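Deoxyribodipyrimidine photo-lyase (PDB 3UMV) uses near-UV and blue light, with FAD as cofactor, to split cyclobutane pyrimidine dimers in UV-damaged DNA back into single pyrimidines. Local coordinates at residues Arg86-Gly91 and Pro237-Cys242; Trp378-Leu383 and Ala474-Val479; Arg46-Ala51 and Arg95-Leu100. All coordinates share one frame; numbering follows the deposited sequence. Where two conformers were deposited one is given.

Interaction 1. Residues Arg86-Gly91 and Pro237-Cys242; sequences RRRQLG and PEIDWC
Arg-88 and Pro-237 join the first turn of helix 87-106, in the photolyase/cryptochrome alpha/beta fold, to the loop between helices 222-231 and 246-254. With CG anti to the backbone N (chi1 173°), the Arg-88 chain runs beside the loop and bends only at chi3, which turns the guanidinium back onto the Pro-237 carbonyl. NE gives the main bond, 2.7 Å to Pro-237 O, and arrives nearly along the C=O axis; NH2 adds a weak second bond to the same oxygen. The carbonyl meets the guanidinium at its edge, 17° out of its plane. NH1 also bonds Tyr-424 O, and NH2 bonds Val-386 O and water 3. This buried arginine thus joins helix 87-106 to three other parts of the chain. Ile-239 crosses the Arg-88 chain at about a right angle, its CG2 4.0 Å from NE.

Glu-238 reaches the helix on the side of Arg-87 and Gly-91. Its extended chain brings CG to 4.0 Å from Arg-87 O and sets OE2 3.7 Å from Gly-91 CA, where a side chain on the glycine would collide with the carboxylate. OE2 has its salt-bridge partner in Arg-95. The charged ends of Arg-87 and Glu-238 do not meet (NH1 to OE1 4.7 Å); water 1 spans them, accepting from Arg-87 NH1 at 2.8 Å and donating to Glu-238 OE1. Water 2 links the backbones, donating to Arg-88 O at 2.7 Å and accepting from Ile-239 N at 3.0 Å.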
loop_
_atom_site.group_PDB
_atom_site.type_symbol
_atom_site.label_atom_id
_atom_site.label_comp_id
_atom_site.label_asym_id
_atom_site.label_seq_id
_atom_site.Cartn_x
_atom_site.Cartn_y
_atom_site.Cartn_z
ATOM N N ARG A 86 -6.116 12.869 -0.571
ATOM C CA ARG A 86 -7.323 13.673 -0.451
ATOM C C ARG A 86 -7.919 13.430 0.929
ATOM O O ARG A 86 -7.398 12.626 1.700
ATOM C CB ARG A 86 -8.348 13.280 -1.521
ATOM C CG ARG A 86 -7.833 13.190 -2.958
ATOM C CD ARG A 86 -7.076 14.426 -3.373
ATOM N NE ARG A 86 -7.146 14.673 -4.818
ATOM C CZ ARG A 86 -6.495 13.965 -5.743
ATOM N NH1 ARG A 86 -5.736 12.941 -5.393
ATOM N NH2 ARG A 86 -6.610 14.279 -7.029
ATOM N N ARG A 87 -9.024 14.106 1.230
ATOM C CA ARG A 87 -9.679 13.962 2.530
ATOM C C ARG A 87 -9.846 12.505 2.928
ATOM O O ARG A 87 -9.544 12.130 4.060
ATOM C CB ARG A 87 -11.051 14.639 2.520
ATOM C CG ARG A 87 -11.928 14.245 3.689
ATOM C CD ARG A 87 -13.248 15.032 3.699
ATOM N NE ARG A 87 -13.039 16.466 3.833
ATOM C CZ ARG A 87 -13.014 17.107 5.004
ATOM N NH1 ARG A 87 -13.184 16.432 6.135
ATOM N NH2 ARG A 87 -12.811 18.415 5.047
ATOM N N ARG A 88 -10.356 11.704 1.995
ATOM C CA ARG A 88 -10.601 10.277 2.197
ATOM C C ARG A 88 -9.399 9.545 2.761
ATOM O O ARG A 88 -9.528 8.779 3.715
ATOM C CB ARG A 88 -11.007 9.615 0.873
ATOM C CG ARG A 88 -11.134 8.087 0.937
ATOM C CD ARG A 88 -11.819 7.518 -0.315
ATOM N NE ARG A 88 -13.228 7.899 -0.364
ATOM C CZ ARG A 88 -14.015 7.777 -1.427
ATOM N NH1 ARG A 88 -13.559 7.277 -2.559
ATOM N NH2 ARG A 88 -15.281 8.161 -1.349
ATOM N N GLN A 89 -8.238 9.752 2.154
ATOM C CA GLN A 89 -7.035 9.046 2.580
ATOM C C GLN A 89 -6.382 9.669 3.804
ATOM O O GLN A 89 -5.850 8.951 4.667
ATOM C CB GLN A 89 -6.024 8.946 1.437
ATOM C CG GLN A 89 -6.529 8.149 0.228
ATOM C CD GLN A 89 -7.393 8.983 -0.711
ATOM O OE1 GLN A 89 -7.509 10.214 -0.558
ATOM N NE2 GLN A 89 -8.019 8.318 -1.684
ATOM N N LEU A 90 -6.413 10.999 3.873
ATOM C CA LEU A 90 -5.851 11.712 5.013
ATOM C C LEU A 90 -6.633 11.420 6.295
ATOM O O LEU A 90 -6.054 11.246 7.379
ATOM C CB LEU A 90 -5.810 13.211 4.715
ATOM C CG LEU A 90 -4.792 13.614 3.646
ATOM C CD1 LEU A 90 -4.993 15.066 3.216
ATOM C CD2 LEU A 90 -3.396 13.410 4.156
ATOM N N GLY A 91 -7.957 11.338 6.172
ATOM C CA GLY A 91 -8.785 11.111 7.336
ATOM C C GLY A 91 -8.519 9.733 7.913
ATOM O O GLY A 91 -8.406 9.567 9.126
ATOM N N PRO A 237 -14.922 12.168 0.105
ATOM C CA PRO A 237 -15.409 11.855 1.454
ATOM C C PRO A 237 -14.757 10.628 2.077
ATOM O O PRO A 237 -14.411 9.668 1.375
ATOM C CB PRO A 237 -16.897 11.571 1.237
ATOM C CG PRO A 237 -17.224 12.149 -0.083
ATOM C CD PRO A 237 -15.983 12.041 -0.904
ATOM N N GLU A 238 -14.600 10.668 3.394
ATOM C CA GLU A 238 -14.080 9.531 4.139
ATOM C C GLU A 238 -15.002 8.327 3.953
ATOM O O GLU A 238 -16.210 8.488 3.794
ATOM C CB GLU A 238 -13.968 9.871 5.628
ATOM C CG GLU A 238 -12.759 10.729 5.975
ATOM C CD GLU A 238 -12.645 11.005 7.462
ATOM O OE1 GLU A 238 -12.975 12.128 7.883
ATOM O OE2 GLU A 238 -12.223 10.103 8.217
ATOM N N ILE A 239 -14.437 7.123 3.965
ATOM C CA ILE A 239 -15.262 5.924 3.919
ATOM C C ILE A 239 -15.908 5.690 5.283
ATOM O O ILE A 239 -15.355 6.067 6.319
ATOM C CB ILE A 239 -14.477 4.661 3.495
ATOM C CG1 ILE A 239 -13.404 4.320 4.521
ATOM C CG2 ILE A 239 -13.873 4.825 2.098
ATOM C CD1 ILE A 239 -12.596 3.105 4.151
ATOM N N ASP A 240 -17.072 5.053 5.272
ATOM C CA ASP A 240 -17.819 4.821 6.500
ATOM C C ASP A 240 -17.961 3.342 6.832
ATOM O O ASP A 240 -18.504 2.990 7.875
ATOM C CB ASP A 240 -19.210 5.450 6.395
ATOM C CG ASP A 240 -20.077 4.787 5.330
ATOM O OD1 ASP A 240 -19.530 4.317 4.307
ATOM O OD2 ASP A 240 -21.314 4.742 5.515
ATOM N N TRP A 241 -17.478 2.475 5.950
ATOM C CA TRP A 241 -17.738 1.044 6.096
ATOM C C TRP A 241 -16.643 0.254 6.818
ATOM O O TRP A 241 -16.814 -0.929 7.095
ATOM C CB TRP A 241 -18.047 0.421 4.739
ATOM C CG TRP A 241 -17.068 0.806 3.684
ATOM C CD1 TRP A 241 -17.165 1.864 2.822
ATOM C CD2 TRP A 241 -15.839 0.144 3.371
ATOM N NE1 TRP A 241 -16.071 1.897 1.993
ATOM C CE2 TRP A 241 -15.245 0.850 2.304
ATOM C CE3 TRP A 241 -15.183 -0.983 3.884
ATOM C CZ2 TRP A 241 -14.027 0.472 1.744
ATOM C CZ3 TRP A 241 -13.972 -1.356 3.326
ATOM C CH2 TRP A 241 -13.408 -0.629 2.268
ATOM N N CYS A 242 -15.512 0.887 7.106
ATOM C CA CYS A 242 -14.562 0.293 8.049
ATOM C C CYS A 242 -13.762 1.362 8.781
ATOM O O CYS A 242 -13.593 2.480 8.282
ATOM C CB CYS A 242 -13.630 -0.734 7.387
ATOM S SG CYS A 242 -12.180 -0.054 6.551
HETATM O O HOH W 1 -14.347 14.039 7.071
HETATM O O HOH W 2 -11.556 7.424 4.889
HETATM O O HOH W 3 -16.854 7.772 1.320
#

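Interaction 2. Residues Trp378-Leu383 and Ala474-Val479; sequences WNASQL and AYISYV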
loop_
_atom_site.group_PDB
_atom_site.type_symbol
_atom_site.label_atom_id
_atom_site.label_comp_id
_atom_site.label_asym_id
_atom_site.label_seq_id
_atom_site.Cartn_x
_atom_site.Cartn_y
_atom_site.Cartn_z
ATOM N N TRP A 378 -18.859 -0.372 -16.985
ATOM C CA TRP A 378 -17.712 0.471 -16.673
ATOM C C TRP A 378 -18.126 1.597 -15.738
ATOM O O TRP A 378 -17.473 1.857 -14.730
ATOM C CB TRP A 378 -17.069 1.035 -17.940
ATOM C CG TRP A 378 -15.747 1.658 -17.604
ATOM C CD1 TRP A 378 -14.529 1.032 -17.617
ATOM C CD2 TRP A 378 -15.515 2.991 -17.112
ATOM N NE1 TRP A 378 -13.553 1.897 -17.196
ATOM C CE2 TRP A 378 -14.121 3.110 -16.888
ATOM C CE3 TRP A 378 -16.341 4.102 -16.865
ATOM C CZ2 TRP A 378 -13.536 4.285 -16.399
ATOM C CZ3 TRP A 378 -15.758 5.274 -16.400
ATOM C CH2 TRP A 378 -14.362 5.356 -16.177
ATOM N N ASN A 379 -19.234 2.258 -16.065
ATOM C CA ASN A 379 -19.735 3.307 -15.199
ATOM C C ASN A 379 -19.911 2.833 -13.765
ATOM O O ASN A 379 -19.580 3.565 -12.834
ATOM C CB ASN A 379 -21.077 3.851 -15.715
ATOM C CG ASN A 379 -20.958 4.610 -17.020
ATOM O OD1 ASN A 379 -21.967 4.838 -17.696
ATOM N ND2 ASN A 379 -19.747 5.008 -17.390
ATOM N N ALA A 380 -20.441 1.619 -13.590
ATOM C CA ALA A 380 -20.654 1.047 -12.260
ATOM C C ALA A 380 -19.333 0.874 -11.515
ATOM O O ALA A 380 -19.242 1.181 -10.337
ATOM C CB ALA A 380 -21.424 -0.313 -12.357
ATOM N N SER A 381 -18.313 0.390 -12.214
ATOM C CA SER A 381 -17.015 0.183 -11.584
ATOM C C SER A 381 -16.414 1.517 -11.151
ATOM O O SER A 381 -15.883 1.638 -10.052
ATOM C CB SER A 381 -16.065 -0.600 -12.496
ATOM O OG SER A 381 -15.646 0.144 -13.626
ATOM N N GLN A 382 -16.546 2.536 -11.999
ATOM C CA GLN A 382 -16.074 3.865 -11.633
ATOM C C GLN A 382 -16.811 4.435 -10.421
ATOM O O GLN A 382 -16.188 5.005 -9.527
ATOM C CB GLN A 382 -16.153 4.812 -12.841
ATOM C CG GLN A 382 -15.834 6.255 -12.523
ATOM C CD GLN A 382 -14.370 6.496 -12.199
ATOM O OE1 GLN A 382 -13.496 5.704 -12.556
ATOM N NE2 GLN A 382 -14.095 7.600 -11.520
ATOM N N LEU A 383 -18.134 4.258 -10.372
ATOM C CA LEU A 383 -18.917 4.768 -9.251
ATOM C C LEU A 383 -18.643 4.017 -7.957
ATOM O O LEU A 383 -18.725 4.600 -6.872
ATOM C CB LEU A 383 -20.413 4.719 -9.570
ATOM C CG LEU A 383 -20.830 5.701 -10.669
ATOM C CD1 LEU A 383 -22.222 5.384 -11.187
ATOM C CD2 LEU A 383 -20.741 7.152 -10.188
ATOM N N ALA A 474 -26.758 -7.388 -11.778
ATOM C CA ALA A 474 -26.775 -7.364 -10.325
ATOM C C ALA A 474 -25.685 -6.432 -9.784
ATOM O O ALA A 474 -25.925 -5.666 -8.854
ATOM C CB ALA A 474 -26.634 -8.784 -9.757
ATOM N N TYR A 475 -24.499 -6.473 -10.382
ATOM C CA TYR A 475 -23.425 -5.580 -9.965
ATOM C C TYR A 475 -23.812 -4.138 -10.220
ATOM O O TYR A 475 -23.620 -3.269 -9.379
ATOM C CB TYR A 475 -22.128 -5.905 -10.701
ATOM C CG TYR A 475 -20.984 -4.970 -10.378
ATOM C CD1 TYR A 475 -20.519 -4.062 -11.322
ATOM C CD2 TYR A 475 -20.353 -5.007 -9.140
ATOM C CE1 TYR A 475 -19.467 -3.223 -11.048
ATOM C CE2 TYR A 475 -19.297 -4.164 -8.853
ATOM C CZ TYR A 475 -18.861 -3.268 -9.816
ATOM O OH TYR A 475 -17.816 -2.425 -9.579
ATOM N N ILE A 476 -24.366 -3.890 -11.396
ATOM C CA ILE A 476 -24.807 -2.553 -11.743
ATOM C C ILE A 476 -25.846 -2.016 -10.757
ATOM O O ILE A 476 -25.708 -0.887 -10.280
ATOM C CB ILE A 476 -25.317 -2.497 -13.183
ATOM C CG1 ILE A 476 -24.137 -2.677 -14.142
ATOM C CG2 ILE A 476 -26.015 -1.172 -13.449
ATOM C CD1 ILE A 476 -24.558 -2.989 -15.555
ATOM N N SER A 477 -26.850 -2.839 -10.431
ATOM C CA SER A 477 -27.882 -2.493 -9.449
ATOM C C SER A 477 -27.308 -2.195 -8.072
ATOM O O SER A 477 -27.717 -1.234 -7.416
ATOM C CB SER A 477 -28.902 -3.632 -9.313
ATOM O OG SER A 477 -29.614 -3.817 -10.516
ATOM N N TYR A 478 -26.389 -3.055 -7.634
ATOM C CA TYR A 478 -25.683 -2.905 -6.366
ATOM C C TYR A 478 -24.914 -1.585 -6.274
ATOM O O TYR A 478 -24.960 -0.902 -5.256
ATOM C CB TYR A 478 -24.743 -4.094 -6.169
ATOM C CG TYR A 478 -23.608 -3.858 -5.206
ATOM C CD1 TYR A 478 -22.343 -3.521 -5.667
ATOM C CD2 TYR A 478 -23.801 -3.978 -3.842
ATOM C CE1 TYR A 478 -21.297 -3.307 -4.785
ATOM C CE2 TYR A 478 -22.776 -3.767 -2.955
ATOM C CZ TYR A 478 -21.528 -3.432 -3.424
ATOM O OH TYR A 478 -20.514 -3.229 -2.520
ATOM N N VAL A 479 -24.214 -1.214 -7.338
ATOM C CA VAL A 479 -23.513 0.068 -7.318
ATOM C C VAL A 479 -24.486 1.252 -7.333
ATOM O O VAL A 479 -24.283 2.238 -6.621
ATOM C CB VAL A 479 -22.499 0.214 -8.456
ATOM C CG1 VAL A 479 -21.857 1.591 -8.400
ATOM C CG2 VAL A 479 -21.413 -0.862 -8.359
#
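Two helices of the FAD-binding helical part of the photolyase pack here through small and apolar side chains: helix 376-388, which carries Trp-378, a predicted electron-transfer tryptophan, and helix 472-489 near the C-terminus. Their short segments run in roughly the same direction, 39° apart, with axes 9.1 Å from each other at closest approach. Ala-380 is central. Its CB points at helix 472-489 and meets three residues there: the Tyr-475 ring at CE1 (3.7 Å), Ile-476 CG1 and Val-479 CG2. Val-479 fits against the same turn, CG1 lying 3.6 Å from Leu-383 CB. Both of its methyls face Ala-380 O, CG1 the nearer at 3.3 Å.

Tyr-475 slants across the surface of helix 376-388. A chi1 of 177° swings the ring out from its own helix and past Ala-380, whose CB approaches obliquely, to Ser-381, whose N lies at the ring edge. Val-479 CG2, one turn on in the same helix, sits 3.8 Å above one ring face, toward the rim. The phenol oxygen comes 3.4 Å from Ser-381 CA and is held by a hydrogen bond to Glu-384 OE2. No hydrogen bond crosses between the two segments. Ser-381 turns its hydroxyl back into its own helix: OG donates to Trp-378 O at 2.7 Å, in the carbonyl plane on a lone pair, and that oxygen also accepts from Gln-382 N.

On the far side of helix 376-388 from this contact, Trp-378 meets the other two tryptophans predicted to carry electrons, Trp-399 of helix 393-405 with ring planes about 10° apart and Trp-406 edge-to-face. Helix 393-405 also touches Tyr-475 through Met-395, while Pro-376 borders Ile-476.

Interaction 3. Residues Arg46-Ala51 and Arg95-Leu100; sequences RDQRLA and RGLRRL
Apolar contacts carry most of this pairing, with Leu-100 reaching from helix 87-106 to the loop after strand 40-44. Its CD1 lies 3.4 Å from both Gln-48 C and Arg-49 N, over the peptide link between them; a trans chi1 of -175° extends the branch that far. The isobutyl groups of Leu-100 and Leu-50 cross obliquely, CG to CG at 4.1 Å. Leu-97 CD2 reaches Gln-48 CB at 4.2 Å. An alanine in place of Leu-100 is likely to open a gap beside the 48-49 peptide and cost Leu-50 its apolar neighbour across the contact.

The loop follows strand 40-44 of the alpha/beta domain's largely parallel sheet, and Gln-48 is the centre of an inverse gamma turn within it.

Polar links between the segments run through water 4, which donates to Gln-48 O at 2.7 Å and weakly to Gly-96 O at 3.0 Å. The Gln-48 amide itself bonds back through NE2 to Leu-45 O. Within the loop, Arg-49 NH1 donates at 3.0 Å to the anti lone pair of Asp-47 OD2, a salt bridge; NH1 also bonds Gly-291 O, and OD2 also accepts from His-169.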
loop_
_atom_site.group_PDB
_atom_site.type_symbol
_atom_site.label_atom_id
_atom_site.label_comp_id
_atom_site.label_asym_id
_atom_site.label_seq_id
_atom_site.Cartn_x
_atom_site.Cartn_y
_atom_site.Cartn_z
ATOM N N ARG A 46 5.741 3.945 6.420
ATOM C CA ARG A 46 4.858 2.985 5.753
ATOM C C ARG A 46 4.104 2.082 6.714
ATOM O O ARG A 46 2.980 1.662 6.421
ATOM C CB ARG A 46 5.621 2.137 4.741
ATOM C CG ARG A 46 4.701 1.419 3.751
ATOM C CD ARG A 46 5.514 0.558 2.826
ATOM N NE ARG A 46 4.726 0.005 1.736
ATOM C CZ ARG A 46 5.258 -0.771 0.795
ATOM N NH1 ARG A 46 6.559 -1.047 0.837
ATOM N NH2 ARG A 46 4.509 -1.251 -0.185
ATOM N N ASP A 47 4.699 1.780 7.862
ATOM C CA ASP A 47 4.111 0.745 8.705
ATOM C C ASP A 47 3.548 1.317 10.000
ATOM O O ASP A 47 4.199 1.314 11.046
ATOM C CB ASP A 47 5.133 -0.375 8.925
ATOM C CG ASP A 47 5.518 -1.059 7.614
ATOM O OD1 ASP A 47 6.588 -0.730 7.073
ATOM O OD2 ASP A 47 4.719 -1.880 7.089
ATOM N N GLN A 48 2.316 1.814 9.894
ATOM C CA GLN A 48 1.665 2.572 10.946
ATOM C C GLN A 48 0.970 1.668 11.961
ATOM O O GLN A 48 -0.270 1.628 12.053
ATOM C CB GLN A 48 0.711 3.584 10.321
ATOM C CG GLN A 48 1.454 4.564 9.422
ATOM C CD GLN A 48 0.577 5.193 8.361
ATOM O OE1 GLN A 48 -0.621 5.405 8.567
ATOM N NE2 GLN A 48 1.175 5.507 7.219
ATOM N N ARG A 49 1.802 0.950 12.709
ATOM C CA ARG A 49 1.378 -0.024 13.711
ATOM C C ARG A 49 2.528 -0.290 14.676
ATOM O O ARG A 49 3.700 -0.146 14.324
ATOM C CB ARG A 49 0.945 -1.339 13.049
ATOM C CG ARG A 49 2.105 -2.161 12.490
ATOM C CD ARG A 49 1.628 -3.391 11.683
ATOM N NE ARG A 49 2.797 -4.050 11.102
ATOM C CZ ARG A 49 3.338 -3.734 9.929
ATOM N NH1 ARG A 49 2.780 -2.807 9.143
ATOM N NH2 ARG A 49 4.433 -4.367 9.531
ATOM N N LEU A 50 2.182 -0.675 15.901
ATOM C CA LEU A 50 3.184 -1.053 16.898
ATOM C C LEU A 50 3.410 -2.567 16.913
ATOM O O LEU A 50 4.516 -3.018 17.193
ATOM C CB LEU A 50 2.789 -0.553 18.284
ATOM C CG LEU A 50 2.528 0.949 18.342
ATOM C CD1 LEU A 50 2.006 1.363 19.719
ATOM C CD2 LEU A 50 3.802 1.706 17.971
ATOM N N ALA A 51 2.384 -3.354 16.588
ATOM C CA ALA A 51 2.539 -4.800 16.612
ATOM C C ALA A 51 3.133 -5.297 15.305
ATOM O O ALA A 51 2.974 -4.663 14.261
ATOM C CB ALA A 51 1.201 -5.493 16.881
ATOM N N ARG A 95 -6.884 9.291 11.617
ATOM C CA ARG A 95 -7.680 8.631 12.646
ATOM C C ARG A 95 -6.986 7.345 13.103
ATOM O O ARG A 95 -7.052 6.989 14.273
ATOM C CB ARG A 95 -9.108 8.362 12.153
ATOM C CG ARG A 95 -9.829 9.629 11.724
ATOM C CD ARG A 95 -11.324 9.414 11.522
ATOM N NE ARG A 95 -11.932 10.584 10.894
ATOM C CZ ARG A 95 -12.304 11.684 11.546
ATOM N NH1 ARG A 95 -12.150 11.779 12.862
ATOM N NH2 ARG A 95 -12.834 12.698 10.876
ATOM N N GLY A 96 -6.304 6.668 12.179
ATOM C CA GLY A 96 -5.482 5.516 12.541
ATOM C C GLY A 96 -4.315 5.872 13.453
ATOM O O GLY A 96 -4.012 5.151 14.415
ATOM N N LEU A 97 -3.663 6.998 13.163
ATOM C CA LEU A 97 -2.522 7.450 13.949
ATOM C C LEU A 97 -2.946 7.939 15.330
ATOM O O LEU A 97 -2.196 7.812 16.289
ATOM C CB LEU A 97 -1.757 8.556 13.222
ATOM C CG LEU A 97 -0.695 8.193 12.193
ATOM C CD1 LEU A 97 0.152 9.430 11.904
ATOM C CD2 LEU A 97 0.166 7.050 12.700
ATOM N N ARG A 98 -4.155 8.487 15.427
ATOM C CA ARG A 98 -4.701 8.899 16.719
ATOM C C ARG A 98 -4.804 7.700 17.667
ATOM O O ARG A 98 -4.471 7.802 18.850
ATOM C CB ARG A 98 -6.073 9.556 16.527
ATOM C CG ARG A 98 -6.808 9.883 17.804
ATOM C CD ARG A 98 -8.132 10.543 17.474
ATOM N NE ARG A 98 -8.567 11.437 18.533
ATOM C CZ ARG A 98 -9.518 12.343 18.362
ATOM N NH1 ARG A 98 -9.874 13.146 19.361
ATOM N NH2 ARG A 98 -10.103 12.444 17.173
ATOM N N ARG A 99 -5.272 6.574 17.134
ATOM C CA ARG A 99 -5.372 5.329 17.889
ATOM C C ARG A 99 -3.990 4.825 18.287
ATOM O O ARG A 99 -3.760 4.433 19.434
ATOM C CB ARG A 99 -6.091 4.261 17.057
ATOM C CG ARG A 99 -7.565 4.546 16.789
ATOM C CD ARG A 99 -8.347 4.635 18.091
ATOM N NE ARG A 99 -8.079 3.484 18.946
ATOM C CZ ARG A 99 -8.801 2.368 18.957
ATOM N NH1 ARG A 99 -9.850 2.243 18.158
ATOM N NH2 ARG A 99 -8.469 1.376 19.772
ATOM N N LEU A 100 -3.071 4.835 17.328
ATOM C CA LEU A 100 -1.699 4.387 17.570
ATOM C C LEU A 100 -1.008 5.218 18.655
ATOM O O LEU A 100 -0.318 4.682 19.530
ATOM C CB LEU A 100 -0.898 4.419 16.260
ATOM C CG LEU A 100 0.533 3.873 16.290
ATOM C CD1 LEU A 100 0.967 3.337 14.928
ATOM C CD2 LEU A 100 1.484 4.953 16.742
HETATM O O HOH W 4 -1.904 3.683 12.846
#

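Overall arrangement
Interactions 1 and 3 share helix 87-106: interaction 1 uses its N-terminal turn, interaction 3 the middle. Their centres lie 16 Å apart and a salt bridge joins them, Glu-238 OE2 to Arg-95 NE at 2.7 Å. Along the chain their segments alternate, so the 237-242 loop returns to a helix already covered by the 46-51 loop. Interaction 2 touches neither, though Arg-88 bonds Val-386 of its helix 376-388; its nearest atoms are about 7 Å from interaction 1 and about 20 Å from interaction 3. The side chains of Arg-88, Ser-381 and Arg-49, in interactions 1, 2 and 3, lie about 11, 10 and 12 Å from the bound FAD.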